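Local coordinates for protein octenoyl-coa reductase/carboxylase (Streptomyces sp., PDB 4A0S) that catalyses the NADPH-dependent reductive carboxylation of 2-octenoyl-CoA, supplying an unusual extender unit for polyketide biosynthesis, at residues Y207-S212 with I309-T314; G329-T334 with K356-H361; L201-A206 with G234-Q239. All coordinates share one frame; numbering follows the deposited sequence.

Contact 1: Y207-S212 with I309-T314; sequences YRMLVS and IVFEHT. With NAP (NADP nicotinamide-adenine-dinucleotide phosphate), chain F.
Met209 lays its terminal methyl over one face of the Phe311 ring, with CE 3.7 Å from the ring centroid and 20° off the normal, a CH-pi contact displaced toward the rim. Its sulfur follows obliquely: SD stands 4.2 Å from the same centroid, which makes this a Met-aromatic contact as well. The thioether reaches the ring because its chain runs extended from CB to SD and then bends at the last torsion (chi3 72°), folding the methyl back over the phenyl carbons. The bend also brings Met209 CE to 3.4 Å from Glu312 O.

Leu210 takes the CD2 side of the same ring. Its CD1 lies 3.5 Å from Phe311 CD2, coming in obliquely, while the other branch, CD2, packs 3.7 Å from CG2 of Ile309. Two consecutive helix residues thus touch the ring, each crossing it at about a right angle. The phenyl group arrives there because CG is anti to the backbone N (chi1 -175°), which swings the ring end toward the helix. The side chains that meet here are apolar and buried; the carboxylate of Glu312 leads away, and its OE2 is bonded to Ser322 and Thr318.

Just beyond the strand, His313 ND1 sits 3.5 Å from C5D of the NADP, and Thr314 CG2 is 3.7 Å from N3A of its adenine. This is the nucleotide-binding, C-terminal edge of a Rossmann-type parallel sheet. Strand 309-312 runs in that sheet between strands 223-226 and 331-334, and Met209 and Leu210 of helix 200-210 pack against it. Ala237 of helix 232-243 touches both Leu210 and Phe311, and Val333 of strand 331-334 touches Met209 and Ile309.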
loop_
_atom_site.group_PDB
_atom_site.type_symbol
_atom_site.label_atom_id
_atom_site.label_comp_id
_atom_site.label_asym_id
_atom_site.label_seq_id
_atom_site.Cartn_x
_atom_site.Cartn_y
_atom_site.Cartn_z
ATOM N N TYR A 207 8.688 -15.770 2.747
ATOM C CA TYR A 207 9.150 -14.404 2.692
ATOM C C TYR A 207 8.080 -13.556 2.015
ATOM O O TYR A 207 7.707 -12.482 2.507
ATOM C CB TYR A 207 10.465 -14.299 1.913
ATOM C CG TYR A 207 10.907 -12.864 1.816
ATOM C CD1 TYR A 207 10.333 -12.002 0.871
ATOM C CD2 TYR A 207 11.855 -12.347 2.707
ATOM C CE1 TYR A 207 10.698 -10.665 0.814
ATOM C CE2 TYR A 207 12.237 -11.012 2.637
ATOM C CZ TYR A 207 11.638 -10.181 1.693
ATOM O OH TYR A 207 11.995 -8.869 1.621
ATOM N N ARG A 208 7.588 -14.044 0.882
ATOM C CA ARG A 208 6.523 -13.337 0.174
ATOM C C ARG A 208 5.304 -13.174 1.086
ATOM O O ARG A 208 4.747 -12.098 1.204
ATOM C CB ARG A 208 6.110 -14.080 -1.096
ATOM C CG ARG A 208 5.016 -13.328 -1.836
ATOM C CD ARG A 208 4.641 -13.951 -3.162
ATOM N NE ARG A 208 3.570 -13.183 -3.777
ATOM C CZ ARG A 208 3.751 -12.260 -4.724
ATOM N NH1 ARG A 208 4.970 -11.961 -5.168
ATOM N NH2 ARG A 208 2.708 -11.615 -5.225
ATOM N N MET A 209 4.917 -14.271 1.726
ATOM C CA MET A 209 3.759 -14.302 2.604
ATOM C C MET A 209 3.855 -13.342 3.771
ATOM O O MET A 209 2.851 -12.819 4.197
ATOM C CB MET A 209 3.595 -15.722 3.144
ATOM C CG MET A 209 3.195 -16.695 2.044
ATOM S SD MET A 209 3.144 -18.374 2.638
ATOM C CE MET A 209 1.672 -18.313 3.671
ATOM N N LEU A 210 5.057 -13.126 4.292
ATOM C CA LEU A 210 5.182 -12.448 5.580
ATOM C C LEU A 210 5.982 -11.181 5.527
ATOM O O LEU A 210 5.674 -10.248 6.239
ATOM C CB LEU A 210 5.826 -13.364 6.621
ATOM C CG LEU A 210 5.030 -14.609 6.985
ATOM C CD1 LEU A 210 5.912 -15.503 7.849
ATOM C CD2 LEU A 210 3.744 -14.213 7.730
ATOM N N VAL A 211 7.042 -11.172 4.724
ATOM C CA VAL A 211 7.943 -10.039 4.774
ATOM C C VAL A 211 7.600 -9.051 3.687
ATOM O O VAL A 211 7.566 -7.843 3.919
ATOM C CB VAL A 211 9.423 -10.466 4.675
ATOM C CG1 VAL A 211 10.351 -9.222 4.690
ATOM C CG2 VAL A 211 9.780 -11.442 5.808
ATOM N N SER A 212 7.367 -9.591 2.495
ATOM C CA SER A 212 7.196 -8.801 1.293
ATOM C C SER A 212 5.979 -7.909 1.360
ATOM O O SER A 212 4.973 -8.260 1.982
ATOM C CB SER A 212 7.033 -9.720 0.088
ATOM O OG SER A 212 6.917 -8.934 -1.079
ATOM N N ILE A 309 -1.204 -11.785 11.895
ATOM C CA ILE A 309 -1.102 -12.528 10.648
ATOM C C ILE A 309 -1.184 -13.992 11.006
ATOM O O ILE A 309 -0.521 -14.445 11.942
ATOM C CB ILE A 309 0.229 -12.262 9.919
ATOM C CG1 ILE A 309 0.370 -10.787 9.531
ATOM C CG2 ILE A 309 0.364 -13.142 8.653
ATOM C CD1 ILE A 309 1.819 -10.404 9.275
ATOM N N VAL A 310 -2.002 -14.719 10.260
ATOM C CA VAL A 310 -2.039 -16.150 10.375
ATOM C C VAL A 310 -1.410 -16.682 9.110
ATOM O O VAL A 310 -1.827 -16.362 7.998
ATOM C CB VAL A 310 -3.461 -16.686 10.509
ATOM C CG1 VAL A 310 -3.434 -18.185 10.643
ATOM C CG2 VAL A 310 -4.147 -16.025 11.693
ATOM N N PHE A 311 -0.408 -17.513 9.313
ATOM C CA PHE A 311 0.378 -18.082 8.242
ATOM C C PHE A 311 -0.229 -19.443 7.945
ATOM O O PHE A 311 -0.071 -20.399 8.707
ATOM C CB PHE A 311 1.825 -18.189 8.710
ATOM C CG PHE A 311 2.783 -18.649 7.655
ATOM C CD1 PHE A 311 3.047 -20.001 7.483
ATOM C CD2 PHE A 311 3.444 -17.729 6.859
ATOM C CE1 PHE A 311 3.948 -20.435 6.505
ATOM C CE2 PHE A 311 4.357 -18.143 5.897
ATOM C CZ PHE A 311 4.598 -19.507 5.713
ATOM N N GLU A 312 -0.991 -19.491 6.857
ATOM C CA GLU A 312 -1.705 -20.679 6.446
ATOM C C GLU A 312 -1.034 -21.467 5.342
ATOM O O GLU A 312 -0.295 -20.927 4.526
ATOM C CB GLU A 312 -3.106 -20.298 5.984
ATOM C CG GLU A 312 -4.127 -20.497 7.030
ATOM C CD GLU A 312 -4.499 -21.954 7.183
ATOM O OE1 GLU A 312 -4.109 -22.763 6.330
ATOM O OE2 GLU A 312 -5.201 -22.278 8.147
ATOM N N HIS A 313 -1.320 -22.762 5.321
ATOM C CA HIS A 313 -0.904 -23.643 4.238
ATOM C C HIS A 313 -1.399 -25.045 4.557
ATOM O O HIS A 313 -1.433 -25.908 3.699
ATOM C CB HIS A 313 0.604 -23.652 4.096
ATOM C CG HIS A 313 1.316 -23.977 5.364
ATOM N ND1 HIS A 313 1.655 -25.266 5.720
ATOM C CD2 HIS A 313 1.770 -23.177 6.358
ATOM C CE1 HIS A 313 2.290 -25.243 6.880
ATOM N NE2 HIS A 313 2.368 -23.989 7.286
ATOM N N THR A 314 -1.783 -25.239 5.815
ATOM C CA THR A 314 -2.268 -26.523 6.291
ATOM C C THR A 314 -3.619 -26.827 5.697
ATOM O O THR A 314 -3.962 -27.986 5.543
ATOM C CB THR A 314 -2.358 -26.562 7.814
ATOM O OG1 THR A 314 -2.636 -25.246 8.314
ATOM C CG2 THR A 314 -1.044 -27.050 8.386
HETATM P PA NAP F . 6.156 -29.648 5.085
HETATM O O1A NAP F . 7.698 -29.366 5.231
HETATM O O2A NAP F . 5.737 -31.087 5.036
HETATM O O5B NAP F . 5.492 -28.980 6.302
HETATM C C5B NAP F . 4.078 -28.970 6.332
HETATM C C4B NAP F . 3.677 -28.874 7.795
HETATM O O4B NAP F . 2.244 -28.816 7.797
HETATM C C3B NAP F . 4.088 -30.113 8.621
HETATM O O3B NAP F . 5.058 -29.658 9.541
HETATM C C2B NAP F . 2.849 -30.452 9.436
HETATM O O2B NAP F . 2.805 -29.733 10.668
HETATM C C1B NAP F . 1.721 -29.969 8.598
HETATM N N9A NAP F . 1.364 -31.047 7.641
HETATM C C8A NAP F . 2.153 -31.967 7.063
HETATM N N7A NAP F . 1.438 -32.734 6.229
HETATM C C5A NAP F . 0.195 -32.280 6.293
HETATM C C6A NAP F . -0.969 -32.685 5.688
HETATM N N6A NAP F . -0.948 -33.697 4.822
HETATM N N1A NAP F . -2.080 -32.019 5.962
HETATM C C2A NAP F . -2.086 -30.984 6.797
HETATM N N3A NAP F . -1.001 -30.580 7.419
HETATM C C4A NAP F . 0.147 -31.217 7.172
HETATM O O3 NAP F . 5.572 -28.909 3.791
HETATM P PN NAP F . 5.848 -27.361 3.454
HETATM O O1N NAP F . 7.100 -27.447 2.513
HETATM O O2N NAP F . 5.917 -26.466 4.664
HETATM O O5D NAP F . 4.552 -27.112 2.556
HETATM C C5D NAP F . 3.322 -27.053 3.271
HETATM C C4D NAP F . 2.274 -26.778 2.230
HETATM O O4D NAP F . 2.661 -25.516 1.582
HETATM C C3D NAP F . 2.244 -27.819 1.110
HETATM O O3D NAP F . 0.835 -27.964 0.836
HETATM C C2D NAP F . 2.967 -27.151 -0.040
HETATM O O2D NAP F . 2.502 -27.641 -1.320
HETATM C C1D NAP F . 2.446 -25.741 0.160
HETATM N N1N NAP F . 3.467 -24.854 -0.346
HETATM C C2N NAP F . 3.056 -23.861 -1.208
HETATM C C3N NAP F . 4.035 -23.026 -1.667
HETATM C C7N NAP F . 3.594 -21.970 -2.604
HETATM O O7N NAP F . 2.400 -21.782 -2.863
HETATM N N7N NAP F . 4.596 -21.322 -3.134
HETATM C C4N NAP F . 5.376 -23.157 -1.293
HETATM C C5N NAP F . 5.799 -24.142 -0.418
HETATM C C6N NAP F . 4.825 -24.998 0.067
HETATM P P2B NAP F . 1.780 -30.318 11.763
HETATM O O1X NAP F . 2.420 -29.529 13.037
HETATM O O2X NAP F . 0.280 -29.804 11.478
HETATM O O3X NAP F . 2.042 -31.802 11.672
#

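Contact 2: G329-T334 with K356-H361; sequences GGTVVT and KIVGSH. With NAP (NADP nicotinamide-adenine-dinucleotide phosphate), chain F.
Lys356 NZ donates a 2.7 Å hydrogen bond to Thr331 OG1, joining the two residues that are paired at the start of this parallel ladder. Bends at chi3 and chi4 (-86° and 95°) curl the lysine chain back toward Thr331 on the adjacent strand and bring the ammonium to the hydroxyl. Five backbone bonds stitch segments 329-334 and 356-361 together, beginning with Lys356 N to Gly330 O at 2.8 Å and ending with Ser360 N to Thr334 O at 2.7 Å. CA-H...O contacts fill in between them, as where Ile357 CA lies 3.1 Å from Val332 O. The axes of the two short strands lie 18° from parallel.

On the face that carries Thr331 and Val358, their CG2 methyls meet tightly at 3.5 Å. Farther along the same face, Val333 CG2 lies 3.9 Å from Ser360 CB. On the other face, the CG2 methyls of Ile357 and Thr334 come within 4.1 Å. Strand 356-359 also pairs antiparallel with a strand of a neighbouring subunit, carrying the sheet across the interface, and Asn347 of that neighbouring subunit bonds Thr334 OG1.

Past the ladder, His361 ND1 donates to the nicotinamide carboxamide oxygen O7N of NADP at 2.9 Å, meeting it near the plane of the imidazole. A regular backbone ladder thus leads directly into a cofactor contact, and the histidine bond probably helps fix the carboxamide's rotation.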
loop_
_atom_site.group_PDB
_atom_site.type_symbol
_atom_site.label_atom_id
_atom_site.label_comp_id
_atom_site.label_asym_id
_atom_site.label_seq_id
_atom_site.Cartn_x
_atom_site.Cartn_y
_atom_site.Cartn_z
ATOM N N GLY A 329 -9.000 -6.819 11.442
ATOM C CA GLY A 329 -8.093 -6.212 10.488
ATOM C C GLY A 329 -6.903 -7.072 10.177
ATOM O O GLY A 329 -6.023 -6.641 9.459
ATOM N N GLY A 330 -6.880 -8.286 10.727
ATOM C CA GLY A 330 -5.784 -9.219 10.522
ATOM C C GLY A 330 -5.782 -9.835 9.135
ATOM O O GLY A 330 -6.712 -9.665 8.359
ATOM N N THR A 331 -4.721 -10.567 8.844
ATOM C CA THR A 331 -4.531 -11.171 7.541
ATOM C C THR A 331 -4.235 -12.645 7.712
ATOM O O THR A 331 -3.353 -13.023 8.467
ATOM C CB THR A 331 -3.372 -10.495 6.804
ATOM O OG1 THR A 331 -3.688 -9.110 6.610
ATOM C CG2 THR A 331 -3.135 -11.158 5.438
ATOM N N VAL A 332 -5.037 -13.466 7.053
ATOM C CA VAL A 332 -4.705 -14.847 6.866
ATOM C C VAL A 332 -3.991 -14.875 5.517
ATOM O O VAL A 332 -4.569 -14.506 4.503
ATOM C CB VAL A 332 -5.957 -15.729 6.808
ATOM C CG1 VAL A 332 -5.551 -17.173 6.543
ATOM C CG2 VAL A 332 -6.757 -15.607 8.086
ATOM N N VAL A 333 -2.732 -15.266 5.519
ATOM C CA VAL A 333 -2.001 -15.395 4.276
ATOM C C VAL A 333 -1.816 -16.877 4.035
ATOM O O VAL A 333 -1.368 -17.599 4.923
ATOM C CB VAL A 333 -0.671 -14.594 4.273
ATOM C CG1 VAL A 333 0.278 -15.031 5.420
ATOM C CG2 VAL A 333 0.011 -14.663 2.904
ATOM N N THR A 334 -2.205 -17.333 2.848
ATOM C CA THR A 334 -2.201 -18.759 2.564
ATOM C C THR A 334 -1.500 -19.065 1.258
ATOM O O THR A 334 -1.686 -18.348 0.265
ATOM C CB THR A 334 -3.635 -19.336 2.487
ATOM O OG1 THR A 334 -3.566 -20.724 2.136
ATOM C CG2 THR A 334 -4.481 -18.578 1.454
ATOM N N LYS A 356 -8.450 -9.936 6.163
ATOM C CA LYS A 356 -8.081 -10.215 4.793
ATOM C C LYS A 356 -7.542 -11.621 4.703
ATOM O O LYS A 356 -6.882 -12.109 5.618
ATOM C CB LYS A 356 -6.977 -9.273 4.326
ATOM C CG LYS A 356 -7.311 -7.813 4.363
ATOM C CD LYS A 356 -6.241 -7.014 3.596
ATOM C CE LYS A 356 -5.026 -6.631 4.466
ATOM N NZ LYS A 356 -3.880 -7.608 4.354
ATOM N N ILE A 357 -7.803 -12.251 3.570
ATOM C CA ILE A 357 -7.152 -13.483 3.224
ATOM C C ILE A 357 -6.326 -13.191 1.998
ATOM O O ILE A 357 -6.858 -12.810 0.956
ATOM C CB ILE A 357 -8.129 -14.608 2.880
ATOM C CG1 ILE A 357 -9.107 -14.864 4.018
ATOM C CG2 ILE A 357 -7.346 -15.885 2.557
ATOM C CD1 ILE A 357 -10.420 -15.486 3.547
ATOM N N VAL A 358 -5.024 -13.368 2.133
ATOM C CA VAL A 358 -4.118 -13.111 1.044
ATOM C C VAL A 358 -3.605 -14.440 0.519
ATOM O O VAL A 358 -2.949 -15.185 1.233
ATOM C CB VAL A 358 -2.968 -12.188 1.468
ATOM C CG1 VAL A 358 -2.014 -11.951 0.285
ATOM C CG2 VAL A 358 -3.543 -10.863 1.998
ATOM N N GLY A 359 -3.965 -14.735 -0.723
ATOM C CA GLY A 359 -3.484 -15.924 -1.399
ATOM C C GLY A 359 -2.088 -15.570 -1.843
ATOM O O GLY A 359 -1.864 -14.492 -2.385
ATOM N N SER A 360 -1.133 -16.435 -1.548
ATOM C CA SER A 360 0.232 -16.187 -1.935
ATOM C C SER A 360 0.853 -17.428 -2.553
ATOM O O SER A 360 0.484 -18.539 -2.221
ATOM C CB SER A 360 1.049 -15.738 -0.739
ATOM O OG SER A 360 2.292 -15.237 -1.182
ATOM N N HIS A 361 1.815 -17.227 -3.447
ATOM C CA HIS A 361 2.357 -18.325 -4.196
ATOM C C HIS A 361 3.784 -17.977 -4.506
ATOM O O HIS A 361 4.055 -16.872 -4.944
ATOM C CB HIS A 361 1.576 -18.508 -5.498
ATOM C CG HIS A 361 1.933 -19.751 -6.248
ATOM N ND1 HIS A 361 1.988 -20.989 -5.647
ATOM C CD2 HIS A 361 2.201 -19.953 -7.559
ATOM C CE1 HIS A 361 2.285 -21.902 -6.558
ATOM N NE2 HIS A 361 2.414 -21.298 -7.725
HETATM P PA NAP F . 6.156 -29.648 5.085
HETATM O O1A NAP F . 7.698 -29.366 5.231
HETATM O O2A NAP F . 5.737 -31.087 5.036
HETATM O O5B NAP F . 5.492 -28.980 6.302
HETATM C C5B NAP F . 4.078 -28.970 6.332
HETATM C C4B NAP F . 3.677 -28.874 7.795
HETATM O O4B NAP F . 2.244 -28.816 7.797
HETATM C C3B NAP F . 4.088 -30.113 8.621
HETATM O O3B NAP F . 5.058 -29.658 9.541
HETATM C C2B NAP F . 2.849 -30.452 9.436
HETATM O O2B NAP F . 2.805 -29.733 10.668
HETATM C C1B NAP F . 1.721 -29.969 8.598
HETATM N N9A NAP F . 1.364 -31.047 7.641
HETATM C C8A NAP F . 2.153 -31.967 7.063
HETATM N N7A NAP F . 1.438 -32.734 6.229
HETATM C C5A NAP F . 0.195 -32.280 6.293
HETATM C C6A NAP F . -0.969 -32.685 5.688
HETATM N N6A NAP F . -0.948 -33.697 4.822
HETATM N N1A NAP F . -2.080 -32.019 5.962
HETATM C C2A NAP F . -2.086 -30.984 6.797
HETATM N N3A NAP F . -1.001 -30.580 7.419
HETATM C C4A NAP F . 0.147 -31.217 7.172
HETATM O O3 NAP F . 5.572 -28.909 3.791
HETATM P PN NAP F . 5.848 -27.361 3.454
HETATM O O1N NAP F . 7.100 -27.447 2.513
HETATM O O2N NAP F . 5.917 -26.466 4.664
HETATM O O5D NAP F . 4.552 -27.112 2.556
HETATM C C5D NAP F . 3.322 -27.053 3.271
HETATM C C4D NAP F . 2.274 -26.778 2.230
HETATM O O4D NAP F . 2.661 -25.516 1.582
HETATM C C3D NAP F . 2.244 -27.819 1.110
HETATM O O3D NAP F . 0.835 -27.964 0.836
HETATM C C2D NAP F . 2.967 -27.151 -0.040
HETATM O O2D NAP F . 2.502 -27.641 -1.320
HETATM C C1D NAP F . 2.446 -25.741 0.160
HETATM N N1N NAP F . 3.467 -24.854 -0.346
HETATM C C2N NAP F . 3.056 -23.861 -1.208
HETATM C C3N NAP F . 4.035 -23.026 -1.667
HETATM C C7N NAP F . 3.594 -21.970 -2.604
HETATM O O7N NAP F . 2.400 -21.782 -2.863
HETATM N N7N NAP F . 4.596 -21.322 -3.134
HETATM C C4N NAP F . 5.376 -23.157 -1.293
HETATM C C5N NAP F . 5.799 -24.142 -0.418
HETATM C C6N NAP F . 4.825 -24.998 0.067
HETATM P P2B NAP F . 1.780 -30.318 11.763
HETATM O O1X NAP F . 2.420 -29.529 13.037
HETATM O O2X NAP F . 0.280 -29.804 11.478
HETATM O O3X NAP F . 2.042 -31.802 11.672
#

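Contact 3: L201-A206 with G234-Q239. With NAP (NADP nicotinamide-adenine-dinucleotide phosphate), chain F.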
loop_
_atom_site.group_PDB
_atom_site.type_symbol
_atom_site.label_atom_id
_atom_site.label_comp_id
_atom_site.label_asym_id
_atom_site.label_seq_id
_atom_site.Cartn_x
_atom_site.Cartn_y
_atom_site.Cartn_z
ATOM N N LEU A 201 12.692 -22.232 -2.242
ATOM C CA LEU A 201 11.253 -22.363 -2.435
ATOM C C LEU A 201 10.490 -21.999 -1.168
ATOM O O LEU A 201 9.678 -21.085 -1.178
ATOM C CB LEU A 201 10.890 -23.753 -2.918
ATOM C CG LEU A 201 9.413 -23.936 -3.245
ATOM C CD1 LEU A 201 9.261 -24.989 -4.329
ATOM C CD2 LEU A 201 8.703 -24.349 -2.025
ATOM N N CYS A 202 10.772 -22.699 -0.075
ATOM C CA CYS A 202 10.034 -22.473 1.172
ATOM C C CYS A 202 10.322 -21.115 1.787
ATOM O O CYS A 202 9.407 -20.427 2.261
ATOM C CB CYS A 202 10.341 -23.578 2.171
ATOM S SG CYS A 202 9.486 -25.077 1.750
ATOM N N ALA A 203 11.592 -20.740 1.810
ATOM C CA ALA A 203 11.959 -19.488 2.413
ATOM C C ALA A 203 11.409 -18.338 1.579
ATOM O O ALA A 203 10.868 -17.392 2.135
ATOM C CB ALA A 203 13.452 -19.364 2.563
ATOM N N GLY A 204 11.557 -18.425 0.259
ATOM C CA GLY A 204 11.057 -17.360 -0.619
ATOM C C GLY A 204 9.554 -17.235 -0.435
ATOM O O GLY A 204 9.010 -16.131 -0.325
ATOM N N THR A 205 8.891 -18.383 -0.362
ATOM C CA THR A 205 7.445 -18.414 -0.235
ATOM C C THR A 205 6.987 -17.820 1.095
ATOM O O THR A 205 6.037 -17.043 1.132
ATOM C CB THR A 205 6.907 -19.845 -0.373
ATOM O OG1 THR A 205 7.123 -20.282 -1.716
ATOM C CG2 THR A 205 5.423 -19.891 -0.088
ATOM N N ALA A 206 7.677 -18.188 2.169
ATOM C CA ALA A 206 7.360 -17.660 3.475
ATOM C C ALA A 206 7.653 -16.145 3.483
ATOM O O ALA A 206 6.954 -15.357 4.126
ATOM C CB ALA A 206 8.180 -18.383 4.545
ATOM N N GLY A 234 7.054 -23.316 7.619
ATOM C CA GLY A 234 6.980 -22.792 8.987
ATOM C C GLY A 234 8.358 -22.490 9.517
ATOM O O GLY A 234 8.574 -21.492 10.203
ATOM N N SER A 235 9.315 -23.345 9.179
ATOM C CA SER A 235 10.669 -23.187 9.669
ATOM C C SER A 235 11.292 -21.898 9.198
ATOM O O SER A 235 12.179 -21.359 9.860
ATOM C CB SER A 235 11.533 -24.362 9.245
ATOM O OG SER A 235 11.124 -25.525 9.944
ATOM N N TYR A 236 10.848 -21.403 8.057
ATOM C CA TYR A 236 11.314 -20.085 7.608
ATOM C C TYR A 236 10.427 -18.967 8.072
ATOM O O TYR A 236 10.927 -17.902 8.438
ATOM C CB TYR A 236 11.480 -20.045 6.101
ATOM C CG TYR A 236 12.602 -20.940 5.673
ATOM C CD1 TYR A 236 13.923 -20.640 6.012
ATOM C CD2 TYR A 236 12.350 -22.103 4.947
ATOM C CE1 TYR A 236 14.979 -21.485 5.627
ATOM C CE2 TYR A 236 13.386 -22.951 4.560
ATOM C CZ TYR A 236 14.690 -22.636 4.908
ATOM O OH TYR A 236 15.714 -23.458 4.524
ATOM N N ALA A 237 9.121 -19.214 8.059
ATOM C CA ALA A 237 8.153 -18.246 8.557
ATOM C C ALA A 237 8.574 -17.818 9.954
ATOM O O ALA A 237 8.643 -16.627 10.253
ATOM C CB ALA A 237 6.761 -18.847 8.570
ATOM N N ILE A 238 8.898 -18.792 10.797
ATOM C CA ILE A 238 9.369 -18.489 12.154
ATOM C C ILE A 238 10.534 -17.506 12.137
ATOM O O ILE A 238 10.571 -16.553 12.911
ATOM C CB ILE A 238 9.804 -19.774 12.902
ATOM C CG1 ILE A 238 8.574 -20.568 13.317
ATOM C CG2 ILE A 238 10.694 -19.431 14.114
ATOM C CD1 ILE A 238 8.861 -22.043 13.556
ATOM N N GLN A 239 11.483 -17.743 11.246
ATOM C CA GLN A 239 12.680 -16.931 11.209
ATOM C C GLN A 239 12.402 -15.530 10.711
ATOM O O GLN A 239 12.930 -14.561 11.259
ATOM C CB GLN A 239 13.720 -17.600 10.351
ATOM C CG GLN A 239 14.180 -18.904 10.936
ATOM C CD GLN A 239 15.403 -19.359 10.236
ATOM O OE1 GLN A 239 16.455 -18.736 10.357
ATOM N NE2 GLN A 239 15.263 -20.388 9.422
HETATM P PA NAP F . 6.156 -29.648 5.085
HETATM O O1A NAP F . 7.698 -29.366 5.231
HETATM O O2A NAP F . 5.737 -31.087 5.036
HETATM O O5B NAP F . 5.492 -28.980 6.302
HETATM C C5B NAP F . 4.078 -28.970 6.332
HETATM C C4B NAP F . 3.677 -28.874 7.795
HETATM O O4B NAP F . 2.244 -28.816 7.797
HETATM C C3B NAP F . 4.088 -30.113 8.621
HETATM O O3B NAP F . 5.058 -29.658 9.541
HETATM C C2B NAP F . 2.849 -30.452 9.436
HETATM O O2B NAP F . 2.805 -29.733 10.668
HETATM C C1B NAP F . 1.721 -29.969 8.598
HETATM N N9A NAP F . 1.364 -31.047 7.641
HETATM C C8A NAP F . 2.153 -31.967 7.063
HETATM N N7A NAP F . 1.438 -32.734 6.229
HETATM C C5A NAP F . 0.195 -32.280 6.293
HETATM C C6A NAP F . -0.969 -32.685 5.688
HETATM N N6A NAP F . -0.948 -33.697 4.822
HETATM N N1A NAP F . -2.080 -32.019 5.962
HETATM C C2A NAP F . -2.086 -30.984 6.797
HETATM N N3A NAP F . -1.001 -30.580 7.419
HETATM C C4A NAP F . 0.147 -31.217 7.172
HETATM O O3 NAP F . 5.572 -28.909 3.791
HETATM P PN NAP F . 5.848 -27.361 3.454
HETATM O O1N NAP F . 7.100 -27.447 2.513
HETATM O O2N NAP F . 5.917 -26.466 4.664
HETATM O O5D NAP F . 4.552 -27.112 2.556
HETATM C C5D NAP F . 3.322 -27.053 3.271
HETATM C C4D NAP F . 2.274 -26.778 2.230
HETATM O O4D NAP F . 2.661 -25.516 1.582
HETATM C C3D NAP F . 2.244 -27.819 1.110
HETATM O O3D NAP F . 0.835 -27.964 0.836
HETATM C C2D NAP F . 2.967 -27.151 -0.040
HETATM O O2D NAP F . 2.502 -27.641 -1.320
HETATM C C1D NAP F . 2.446 -25.741 0.160
HETATM N N1N NAP F . 3.467 -24.854 -0.346
HETATM C C2N NAP F . 3.056 -23.861 -1.208
HETATM C C3N NAP F . 4.035 -23.026 -1.667
HETATM C C7N NAP F . 3.594 -21.970 -2.604
HETATM O O7N NAP F . 2.400 -21.782 -2.863
HETATM N N7N NAP F . 4.596 -21.322 -3.134
HETATM C C4N NAP F . 5.376 -23.157 -1.293
HETATM C C5N NAP F . 5.799 -24.142 -0.418
HETATM C C6N NAP F . 4.825 -24.998 0.067
HETATM P P2B NAP F . 1.780 -30.318 11.763
HETATM O O1X NAP F . 2.420 -29.529 13.037
HETATM O O2X NAP F . 0.280 -29.804 11.478
HETATM O O3X NAP F . 2.042 -31.802 11.672
#
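Ala203 sets its methyl squarely over the face of the Tyr236 ring, with CB 3.7 Å from the centroid and 14° off the normal, a CH-pi contact above the ring centre. Cys202 CB comes obliquely to Tyr236 CD2 at 3.7 Å. One turn on, Ala206 CB reaches Tyr236 CB at 4.0 Å and also touches Ala237. Tyr236 CG stands anti to its carbonyl carbon (chi1 -67°), turning the ring to the side of Ala203 and Cys202. Small residues let the helices draw close: the axes of segments 201-206 and 234-239 approach to 8.2 Å and cross at -46°. Helix 232-243 follows the first strand of the Rossmann fold, and Gly232 and Leu233 at its start bind NADP; helix 200-210 precedes that strand. Leu201 CD2 lies 3.3 Å from C5N of the nicotinamide, and Thr205 OG1 accepts a weak bond from the carboxamide N7N. A 2.7 Å bond to Leu201 O steers Thr205 OG1. The phenol OH is bonded to Ser199 OG and Ala383 N. With an alanine at Tyr236 the ring under Ala203 is gone, which is likely to open a gap between the helices and leave Ser199 and Ala383 N without their phenol partner.

Contact 1 lies between the other two, its centre about 7 Å from that of contact 2 and about 8 Å from that of contact 3, while the centres of contacts 2 and 3 are about 15 Å apart. It shares helix 200-210 with contact 3, and its strand 309-312 neighbours strand 331-334 of contact 2 in the six-stranded parallel sheet. Along the chain, contacts 1 and 3 interleave, whereas contact 2 opens after both have closed. Phe311 also packs against Ala206, tying contact 1 to contact 3; backbone pairing ties contact 1 to contact 2. All three touch the same NADP, so helix pair, sheet and subunit interface converge around one cofactor.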